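Local coordinates for collagen adhesin (PDB 2F68), which binds collagen as a surface adhesin of Staphylococcus aureus, probably by wrapping its extracellular domains around the collagen triple helix in a 'collagen hug', at residues 194-199 with 233-238; 153-158 with 270-275; 203-208 with 252-257. One frame throughout, in Å; residues are numbered along the deposited sequence.

Interaction 1: residues 194-199 with 233-238; sequences QQLDLS and VDNTKN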
loop_
_atom_site.group_PDB
_atom_site.type_symbol
_atom_site.label_atom_id
_atom_site.label_comp_id
_atom_site.label_asym_id
_atom_site.label_seq_id
_atom_site.Cartn_x
_atom_site.Cartn_y
_atom_site.Cartn_z
ATOM N N GLN A 194 -3.924 -14.150 -4.760
ATOM C CA GLN A 194 -2.867 -13.957 -3.765
ATOM C C GLN A 194 -2.550 -15.250 -3.010
ATOM O O GLN A 194 -3.424 -16.100 -2.822
ATOM C CB GLN A 194 -3.240 -12.834 -2.787
ATOM C CG GLN A 194 -4.588 -13.019 -2.086
ATOM C CD GLN A 194 -5.121 -11.745 -1.449
ATOM O OE1 GLN A 194 -6.323 -11.483 -1.481
ATOM N NE2 GLN A 194 -4.230 -10.947 -0.868
ATOM N N GLN A 195 -1.295 -15.387 -2.586
ATOM C CA GLN A 195 -0.845 -16.556 -1.833
ATOM C C GLN A 195 -0.223 -16.145 -0.499
ATOM O O GLN A 195 0.653 -15.278 -0.452
ATOM C CB GLN A 195 0.141 -17.389 -2.664
ATOM C CG GLN A 195 0.722 -18.619 -1.953
ATOM C CD GLN A 195 -0.335 -19.623 -1.513
ATOM O OE1 GLN A 195 -1.258 -19.945 -2.263
ATOM N NE2 GLN A 195 -0.197 -20.126 -0.293
ATOM N N LEU A 196 -0.686 -16.782 0.574
ATOM C CA LEU A 196 -0.233 -16.487 1.933
ATOM C C LEU A 196 1.224 -16.882 2.169
ATOM O O LEU A 196 1.637 -18.000 1.852
ATOM C CB LEU A 196 -1.150 -17.181 2.953
ATOM C CG LEU A 196 -0.734 -17.338 4.422
ATOM C CD1 LEU A 196 -0.598 -15.996 5.133
ATOM C CD2 LEU A 196 -1.731 -18.223 5.148
ATOM N N ASP A 197 1.991 -15.946 2.723
ATOM C CA ASP A 197 3.356 -16.212 3.158
ATOM C C ASP A 197 3.332 -16.504 4.658
ATOM O O ASP A 197 3.068 -15.614 5.472
ATOM C CB ASP A 197 4.269 -15.019 2.843
ATOM C CG ASP A 197 5.748 -15.390 2.825
ATOM O OD1 ASP A 197 6.127 -16.451 3.368
ATOM O OD2 ASP A 197 6.541 -14.605 2.262
ATOM N N LEU A 198 3.600 -17.761 5.005
ATOM C CA LEU A 198 3.516 -18.241 6.387
ATOM C C LEU A 198 4.595 -17.648 7.296
ATOM O O LEU A 198 4.368 -17.456 8.494
ATOM C CB LEU A 198 3.573 -19.776 6.417
ATOM C CG LEU A 198 3.384 -20.530 7.740
ATOM C CD1 LEU A 198 2.003 -20.289 8.338
ATOM C CD2 LEU A 198 3.630 -22.018 7.544
ATOM N N SER A 199 5.757 -17.355 6.717
ATOM C CA SER A 199 6.896 -16.813 7.462
ATOM C C SER A 199 6.686 -15.371 7.932
ATOM O O SER A 199 7.382 -14.901 8.837
ATOM C CB SER A 199 8.174 -16.914 6.623
ATOM O OG SER A 199 8.050 -16.195 5.409
ATOM N N VAL A 233 -3.272 -23.244 10.039
ATOM C CA VAL A 233 -3.013 -22.640 8.734
ATOM C C VAL A 233 -2.982 -23.695 7.631
ATOM O O VAL A 233 -2.175 -24.629 7.669
ATOM C CB VAL A 233 -1.687 -21.825 8.725
ATOM C CG1 VAL A 233 -1.418 -21.248 7.341
ATOM C CG2 VAL A 233 -1.727 -20.710 9.765
ATOM N N ASP A 234 -3.878 -23.541 6.660
ATOM C CA ASP A 234 -3.871 -24.359 5.453
ATOM C C ASP A 234 -3.335 -23.506 4.305
ATOM O O ASP A 234 -4.058 -22.682 3.739
ATOM C CB ASP A 234 -5.279 -24.882 5.145
ATOM C CG ASP A 234 -5.274 -26.061 4.182
ATOM O OD1 ASP A 234 -4.752 -25.923 3.054
ATOM O OD2 ASP A 234 -5.810 -27.126 4.552
ATOM N N ASN A 235 -2.059 -23.707 3.982
ATOM C CA ASN A 235 -1.354 -22.900 2.983
ATOM C C ASN A 235 -1.891 -23.068 1.561
ATOM O O ASN A 235 -1.873 -22.121 0.770
ATOM C CB ASN A 235 0.149 -23.200 3.022
ATOM C CG ASN A 235 0.975 -22.180 2.253
ATOM O OD1 ASN A 235 1.691 -22.529 1.315
ATOM N ND2 ASN A 235 0.878 -20.914 2.648
ATOM N N THR A 236 -2.366 -24.272 1.248
ATOM C CA THR A 236 -2.919 -24.579 -0.071
ATOM C C THR A 236 -4.296 -23.936 -0.262
ATOM O O THR A 236 -4.592 -23.394 -1.330
ATOM C CB THR A 236 -3.010 -26.108 -0.306
ATOM O OG1 THR A 236 -1.799 -26.738 0.127
ATOM C CG2 THR A 236 -3.238 -26.421 -1.784
ATOM N N LYS A 237 -5.125 -23.994 0.780
ATOM C CA LYS A 237 -6.479 -23.439 0.736
ATOM C C LYS A 237 -6.535 -21.961 1.133
ATOM O O LYS A 237 -7.584 -21.321 1.004
ATOM C CB LYS A 237 -7.426 -24.260 1.620
ATOM C CG LYS A 237 -7.781 -25.633 1.056
ATOM C CD LYS A 237 -8.805 -26.361 1.926
ATOM C CE LYS A 237 -10.226 -25.843 1.708
ATOM N NZ LYS A 237 -10.761 -26.182 0.357
ATOM N N ASN A 238 -5.403 -21.431 1.603
ATOM C CA ASN A 238 -5.287 -20.042 2.070
ATOM C C ASN A 238 -6.300 -19.677 3.161
ATOM O O ASN A 238 -7.014 -18.676 3.059
ATOM C CB ASN A 238 -5.353 -19.053 0.894
ATOM C CG ASN A 238 -4.098 -19.074 0.039
ATOM O OD1 ASN A 238 -2.988 -18.873 0.534
ATOM N ND2 ASN A 238 -4.272 -19.307 -1.257
#
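Gln195 and Leu196 are gripped by two asparagines of the turn at 235-238. CG of Gln195 stands anti to its backbone N (chi1 178°) and the chain then bends at chi2, which lays the amide across that of Asn238 with the two planes 44° apart. Its NE2 gives a nearly straight bond to Asn235 O at 2.8 Å, running in the plane of the glutamine amide, while its OE1 takes Asn238 ND2 from above the carbonyl plane at 3.2 Å. Asn238 OD1 in turn accepts the backbone N of Leu196 (3.1 Å), and Asn235 ND2 reaches Leu196 O at the same length. Four bonds thus clasp both polar backbone atoms of Leu196 and both ends of the Gln195 amide. This end is the tight one: Asn238 and Leu196 are buried, and the Leu196 side chain also lies against Ile190 and Ile240. The other end is looser. Val233 CG1 meets Leu196 CD2 and Leu198 CD1, each at 3.7 Å, in a small apolar patch where Val233 and Leu198 are partly exposed. Strand 194-207 of one sheet of the collagen-binding domain is thereby tied to the turn after strand 230-234 of the other. Neutral amides satisfy both backbone polar groups of Leu196 without any charged side chain, through bonds whose geometry sets how the Gln195 and Asn238 amide planes are turned.

Interaction 2: residues 153-158 with 270-275; sequences YYKTGD and FVNNSQ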
loop_
_atom_site.group_PDB
_atom_site.type_symbol
_atom_site.label_atom_id
_atom_site.label_comp_id
_atom_site.label_asym_id
_atom_site.label_seq_id
_atom_site.Cartn_x
_atom_site.Cartn_y
_atom_site.Cartn_z
ATOM N N TYR A 153 -13.806 -6.965 17.409
ATOM C CA TYR A 153 -13.017 -7.526 16.320
ATOM C C TYR A 153 -13.339 -6.872 14.980
ATOM O O TYR A 153 -14.503 -6.778 14.584
ATOM C CB TYR A 153 -13.205 -9.047 16.240
ATOM C CG TYR A 153 -12.589 -9.688 15.013
ATOM C CD1 TYR A 153 -11.207 -9.844 14.901
ATOM C CD2 TYR A 153 -13.389 -10.141 13.965
ATOM C CE1 TYR A 153 -10.638 -10.431 13.775
ATOM C CE2 TYR A 153 -12.830 -10.731 12.834
ATOM C CZ TYR A 153 -11.454 -10.871 12.747
ATOM O OH TYR A 153 -10.895 -11.452 11.633
ATOM N N TYR A 154 -12.290 -6.418 14.298
ATOM C CA TYR A 154 -12.396 -5.915 12.931
ATOM C C TYR A 154 -11.151 -6.303 12.137
ATOM O O TYR A 154 -10.075 -6.496 12.710
ATOM C CB TYR A 154 -12.612 -4.394 12.911
ATOM C CG TYR A 154 -11.380 -3.566 13.218
ATOM C CD1 TYR A 154 -11.013 -3.287 14.534
ATOM C CD2 TYR A 154 -10.591 -3.047 12.190
ATOM C CE1 TYR A 154 -9.885 -2.522 14.820
ATOM C CE2 TYR A 154 -9.461 -2.283 12.465
ATOM C CZ TYR A 154 -9.115 -2.024 13.781
ATOM O OH TYR A 154 -7.999 -1.268 14.058
ATOM N N LYS A 155 -11.306 -6.415 10.822
ATOM C CA LYS A 155 -10.211 -6.817 9.949
ATOM C C LYS A 155 -9.899 -5.734 8.917
ATOM O O LYS A 155 -10.804 -5.195 8.275
ATOM C CB LYS A 155 -10.543 -8.143 9.263
ATOM C CG LYS A 155 -9.342 -8.857 8.660
ATOM C CD LYS A 155 -9.720 -10.218 8.086
ATOM C CE LYS A 155 -10.675 -10.107 6.901
ATOM N NZ LYS A 155 -10.192 -9.168 5.850
ATOM N N THR A 156 -8.612 -5.425 8.773
ATOM C CA THR A 156 -8.151 -4.386 7.849
ATOM C C THR A 156 -6.852 -4.790 7.143
ATOM O O THR A 156 -6.198 -5.758 7.534
ATOM C CB THR A 156 -7.977 -3.016 8.566
ATOM O OG1 THR A 156 -7.622 -2.010 7.609
ATOM C CG2 THR A 156 -6.905 -3.087 9.656
ATOM N N GLY A 157 -6.493 -4.042 6.101
ATOM C CA GLY A 157 -5.270 -4.299 5.343
ATOM C C GLY A 157 -4.884 -3.162 4.417
ATOM O O GLY A 157 -5.714 -2.315 4.077
ATOM N N ASP A 158 -3.617 -3.148 4.006
ATOM C CA ASP A 158 -3.095 -2.125 3.097
ATOM C C ASP A 158 -1.909 -2.634 2.274
ATOM O O ASP A 158 -1.398 -3.730 2.514
ATOM C CB ASP A 158 -2.714 -0.853 3.870
ATOM C CG ASP A 158 -1.629 -1.095 4.908
ATOM O OD1 ASP A 158 -0.439 -1.160 4.531
ATOM O OD2 ASP A 158 -1.967 -1.201 6.106
ATOM N N PHE A 270 -8.077 -7.129 -4.016
ATOM C CA PHE A 270 -7.641 -8.273 -3.220
ATOM C C PHE A 270 -8.484 -8.369 -1.953
ATOM O O PHE A 270 -8.437 -7.486 -1.092
ATOM C CB PHE A 270 -6.147 -8.175 -2.892
ATOM C CG PHE A 270 -5.261 -8.169 -4.106
ATOM C CD1 PHE A 270 -4.912 -9.360 -4.738
ATOM C CD2 PHE A 270 -4.779 -6.971 -4.624
ATOM C CE1 PHE A 270 -4.096 -9.358 -5.865
ATOM C CE2 PHE A 270 -3.961 -6.959 -5.751
ATOM C CZ PHE A 270 -3.621 -8.154 -6.373
ATOM N N VAL A 271 -9.259 -9.444 -1.857
ATOM C CA VAL A 271 -10.252 -9.604 -0.795
ATOM C C VAL A 271 -9.808 -10.632 0.245
ATOM O O VAL A 271 -9.204 -11.654 -0.089
ATOM C CB VAL A 271 -11.640 -10.014 -1.368
ATOM C CG1 VAL A 271 -12.740 -9.811 -0.330
ATOM C CG2 VAL A 271 -11.965 -9.225 -2.632
ATOM N N ASN A 272 -10.107 -10.339 1.508
ATOM C CA ASN A 272 -9.911 -11.276 2.606
ATOM C C ASN A 272 -11.176 -11.333 3.458
ATOM O O ASN A 272 -11.725 -10.295 3.837
ATOM C CB ASN A 272 -8.691 -10.875 3.444
ATOM C CG ASN A 272 -8.359 -11.883 4.537
ATOM O OD1 ASN A 272 -7.898 -11.508 5.614
ATOM N ND2 ASN A 272 -8.581 -13.163 4.262
ATOM N N ASN A 273 -11.644 -12.547 3.736
ATOM C CA ASN A 273 -12.887 -12.754 4.477
ATOM C C ASN A 273 -12.665 -13.472 5.804
ATOM O O ASN A 273 -11.794 -14.335 5.907
ATOM C CB ASN A 273 -13.897 -13.530 3.624
ATOM C CG ASN A 273 -14.273 -12.799 2.341
ATOM O OD1 ASN A 273 -14.313 -11.567 2.296
ATOM N ND2 ASN A 273 -14.560 -13.561 1.292
ATOM N N SER A 274 -13.455 -13.108 6.814
ATOM C CA SER A 274 -13.353 -13.722 8.140
ATOM C C SER A 274 -14.682 -13.738 8.895
ATOM O O SER A 274 -15.489 -12.813 8.777
ATOM C CB SER A 274 -12.279 -13.025 8.980
ATOM O OG SER A 274 -12.617 -11.672 9.229
ATOM N N GLN A 275 -14.892 -14.800 9.670
ATOM C CA GLN A 275 -16.075 -14.945 10.519
ATOM C C GLN A 275 -15.651 -15.051 11.982
ATOM O O GLN A 275 -14.631 -15.672 12.292
ATOM C CB GLN A 275 -16.894 -16.175 10.115
ATOM C CG GLN A 275 -17.472 -16.130 8.699
ATOM C CD GLN A 275 -16.486 -16.589 7.634
ATOM O OE1 GLN A 275 -15.789 -17.591 7.802
ATOM N NE2 GLN A 275 -16.432 -15.857 6.527
#
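Lys155 reaches from the edge strand 154-156 of one sheet to Asn272 and Ser274 on strand 269-278 of the facing one. The two strands run nearly antiparallel, but their axes are 8.6 Å apart, too far for backbone pairing, so side chains from 153-158 do the reaching. From CB, which lies 4.1 Å from Ser274 OG, the lysine sets out with CG anti to the backbone N and stays extended through chi2. CD then slips between two oxygens, Asn272 OD1 and Ser274 OG. Bends at chi3 (65°) and chi4 (52°) fold the end over, bringing CE alongside the Asn272 backbone carbonyl. At the tip NZ bonds Asn272 O at 2.8 Å, coming from well above the carbonyl plane, and makes a weak bond to Asn272 OD1 at 3.3 Å. That OD1 has a stronger partner in Tyr258 OH, while Asp188 holds Asn272 ND2. Two residues back along the chain, Tyr153 OH donates to Ser274 OG at 3.0 Å, the serine oxygen sitting near the ring plane at its edge; Ser274 OG is also bonded to Phe291 O. Between the sheets, Lys155 NZ lies 3.5 Å from Asn272 CG, a non-covalent separation in this model. A buried lysine facing an asparagine carboxamide, with an acid beside both, is consistent with the intramolecular isopeptide sites of this adhesin and related Gram-positive surface proteins.

Interaction 3: residues 203-208 with 252-257; sequences INVTGT and NSFSIN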
loop_
_atom_site.group_PDB
_atom_site.type_symbol
_atom_site.label_atom_id
_atom_site.label_comp_id
_atom_site.label_asym_id
_atom_site.label_seq_id
_atom_site.Cartn_x
_atom_site.Cartn_y
_atom_site.Cartn_z
ATOM N N ILE A 203 2.345 -12.339 15.706
ATOM C CA ILE A 203 1.198 -11.979 16.545
ATOM C C ILE A 203 1.627 -10.996 17.637
ATOM O O ILE A 203 2.613 -11.233 18.341
ATOM C CB ILE A 203 0.530 -13.226 17.209
ATOM C CG1 ILE A 203 0.294 -14.355 16.196
ATOM C CG2 ILE A 203 -0.786 -12.849 17.884
ATOM C CD1 ILE A 203 1.377 -15.423 16.187
ATOM N N ASN A 204 0.886 -9.899 17.766
ATOM C CA ASN A 204 1.130 -8.915 18.820
ATOM C C ASN A 204 0.057 -8.972 19.903
ATOM O O ASN A 204 -1.123 -8.728 19.636
ATOM C CB ASN A 204 1.230 -7.501 18.237
ATOM C CG ASN A 204 1.724 -6.478 19.252
ATOM O OD1 ASN A 204 2.642 -6.744 20.030
ATOM N ND2 ASN A 204 1.119 -5.295 19.238
ATOM N N VAL A 205 0.476 -9.303 21.122
ATOM C CA VAL A 205 -0.434 -9.389 22.262
ATOM C C VAL A 205 -0.150 -8.258 23.251
ATOM O O VAL A 205 0.998 -8.045 23.648
ATOM C CB VAL A 205 -0.349 -10.765 22.980
ATOM C CG1 VAL A 205 -1.501 -10.928 23.966
ATOM C CG2 VAL A 205 -0.362 -11.908 21.970
ATOM N N THR A 206 -1.199 -7.531 23.628
ATOM C CA THR A 206 -1.093 -6.440 24.599
ATOM C C THR A 206 -2.127 -6.588 25.712
ATOM O O THR A 206 -3.283 -6.931 25.456
ATOM C CB THR A 206 -1.255 -5.051 23.935
ATOM O OG1 THR A 206 -2.419 -5.045 23.099
ATOM C CG2 THR A 206 -0.029 -4.697 23.099
ATOM N N GLY A 207 -1.697 -6.329 26.945
ATOM C CA GLY A 207 -2.567 -6.435 28.115
ATOM C C GLY A 207 -1.870 -7.082 29.296
ATOM O O GLY A 207 -0.798 -6.640 29.713
ATOM N N THR A 208 -2.487 -8.133 29.834
ATOM C CA THR A 208 -1.930 -8.877 30.964
ATOM C C THR A 208 -0.785 -9.785 30.505
ATOM O O THR A 208 0.220 -9.931 31.205
ATOM C CB THR A 208 -3.016 -9.718 31.683
ATOM O OG1 THR A 208 -4.209 -8.940 31.833
ATOM C CG2 THR A 208 -2.535 -10.168 33.060
ATOM N N ASN A 252 -6.881 -9.116 27.213
ATOM C CA ASN A 252 -5.799 -9.116 26.227
ATOM C C ASN A 252 -6.266 -8.775 24.815
ATOM O O ASN A 252 -7.360 -9.166 24.402
ATOM C CB ASN A 252 -5.080 -10.469 26.218
ATOM C CG ASN A 252 -4.276 -10.715 27.480
ATOM O OD1 ASN A 252 -3.320 -9.996 27.776
ATOM N ND2 ASN A 252 -4.658 -11.742 28.228
ATOM N N SER A 253 -5.424 -8.047 24.085
ATOM C CA SER A 253 -5.685 -7.705 22.689
ATOM C C SER A 253 -4.770 -8.506 21.770
ATOM O O SER A 253 -3.559 -8.563 21.986
ATOM C CB SER A 253 -5.492 -6.204 22.456
ATOM O OG SER A 253 -5.843 -5.841 21.132
ATOM N N PHE A 254 -5.357 -9.121 20.745
ATOM C CA PHE A 254 -4.608 -9.965 19.815
ATOM C C PHE A 254 -4.600 -9.380 18.406
ATOM O O PHE A 254 -5.641 -9.304 17.748
ATOM C CB PHE A 254 -5.177 -11.389 19.799
ATOM C CG PHE A 254 -5.089 -12.100 21.124
ATOM C CD1 PHE A 254 -6.144 -12.043 22.031
ATOM C CD2 PHE A 254 -3.954 -12.831 21.463
ATOM C CE1 PHE A 254 -6.069 -12.701 23.257
ATOM C CE2 PHE A 254 -3.869 -13.492 22.686
ATOM C CZ PHE A 254 -4.929 -13.426 23.585
ATOM N N SER A 255 -3.420 -8.964 17.953
ATOM C CA SER A 255 -3.248 -8.426 16.606
ATOM C C SER A 255 -2.456 -9.402 15.739
ATOM O O SER A 255 -1.252 -9.588 15.936
ATOM C CB SER A 255 -2.561 -7.058 16.652
ATOM O OG SER A 255 -2.484 -6.478 15.360
ATOM N N ILE A 256 -3.144 -10.027 14.786
ATOM C CA ILE A 256 -2.525 -11.012 13.900
ATOM C C ILE A 256 -2.294 -10.432 12.504
ATOM O O ILE A 256 -3.236 -10.229 11.732
ATOM C CB ILE A 256 -3.345 -12.331 13.826
ATOM C CG1 ILE A 256 -3.545 -12.917 15.229
ATOM C CG2 ILE A 256 -2.657 -13.346 12.907
ATOM C CD1 ILE A 256 -4.639 -13.966 15.323
ATOM N N ASN A 257 -1.027 -10.162 12.202
ATOM C CA ASN A 257 -0.610 -9.663 10.897
ATOM C C ASN A 257 -0.241 -10.822 9.970
ATOM O O ASN A 257 -0.032 -11.943 10.435
ATOM C CB ASN A 257 0.575 -8.697 11.069
ATOM C CG ASN A 257 1.049 -8.090 9.753
ATOM O OD1 ASN A 257 2.226 -8.184 9.407
ATOM N ND2 ASN A 257 0.134 -7.466 9.017
HETATM O O HOH W 1 -2.854 -6.386 20.185
#
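Val205, with CG1 anti to the backbone N (chi1 -168°), and Phe254, with CG anti to the carbonyl carbon (chi1 -62°), stand side by side pointing the same way. Val205 CG1 comes 3.7 Å from Phe254 CE2, and CG2 lies equally near CD2, so both methyls lie by the CD2-CE2 bond, CG1 meeting the ring obliquely. On the same face Ile203 CG2 rests 3.8 Å from Ile256 CG1. These pairs are the non-hydrogen-bonded positions of an antiparallel ladder; Asn204 with Ser255 and Thr206 with Ser253 are the hydrogen-bonded ones, among them the nearly straight Asn204 N to Ser255 O bond of 2.8 Å. The ladder joins strands 194-207 and 252-262 within the five-stranded sheet of the collagen-binding domain, and its apolar face also meets Leu171 and Ile173 of strand 166-173. The opposite face is polar: a water that donates to Asn204 O also bonds Thr206 OG1 and Ser253 OG, and Ser255 OG turns instead to Asn172 OD1. Thr206 and Ser253 also pack directly, OG1 of the threonine 3.3 Å from CB of the serine. At the end of the ladder, beside Gly207, Asn252 OD1 accepts His209 N, with a weaker, strongly bent bond from Thr208 N.

How the interactions relate
From the N terminus, segment 153-158 comes first and meets its partner 270-275 only after 111 residues, so interaction 2 closes the widest loop, and interactions 1 and 3 both fall within it. Inside, the four segments alternate: 194-199, 203-208, 233-238, 252-257. Interactions 1 and 3 therefore cross, sharing the long strand 194-207 with their centres about 21 Å apart. Interaction 3 pairs neighbours within the five-stranded sheet, whereas interactions 1 and 2 each span from that sheet to the six-stranded one. Interactions 1 and 2 also touch, where the Gln194 side chain lies against Phe270 and Val271, so the two sheets of the collagen-binding domain are joined at adjoining places.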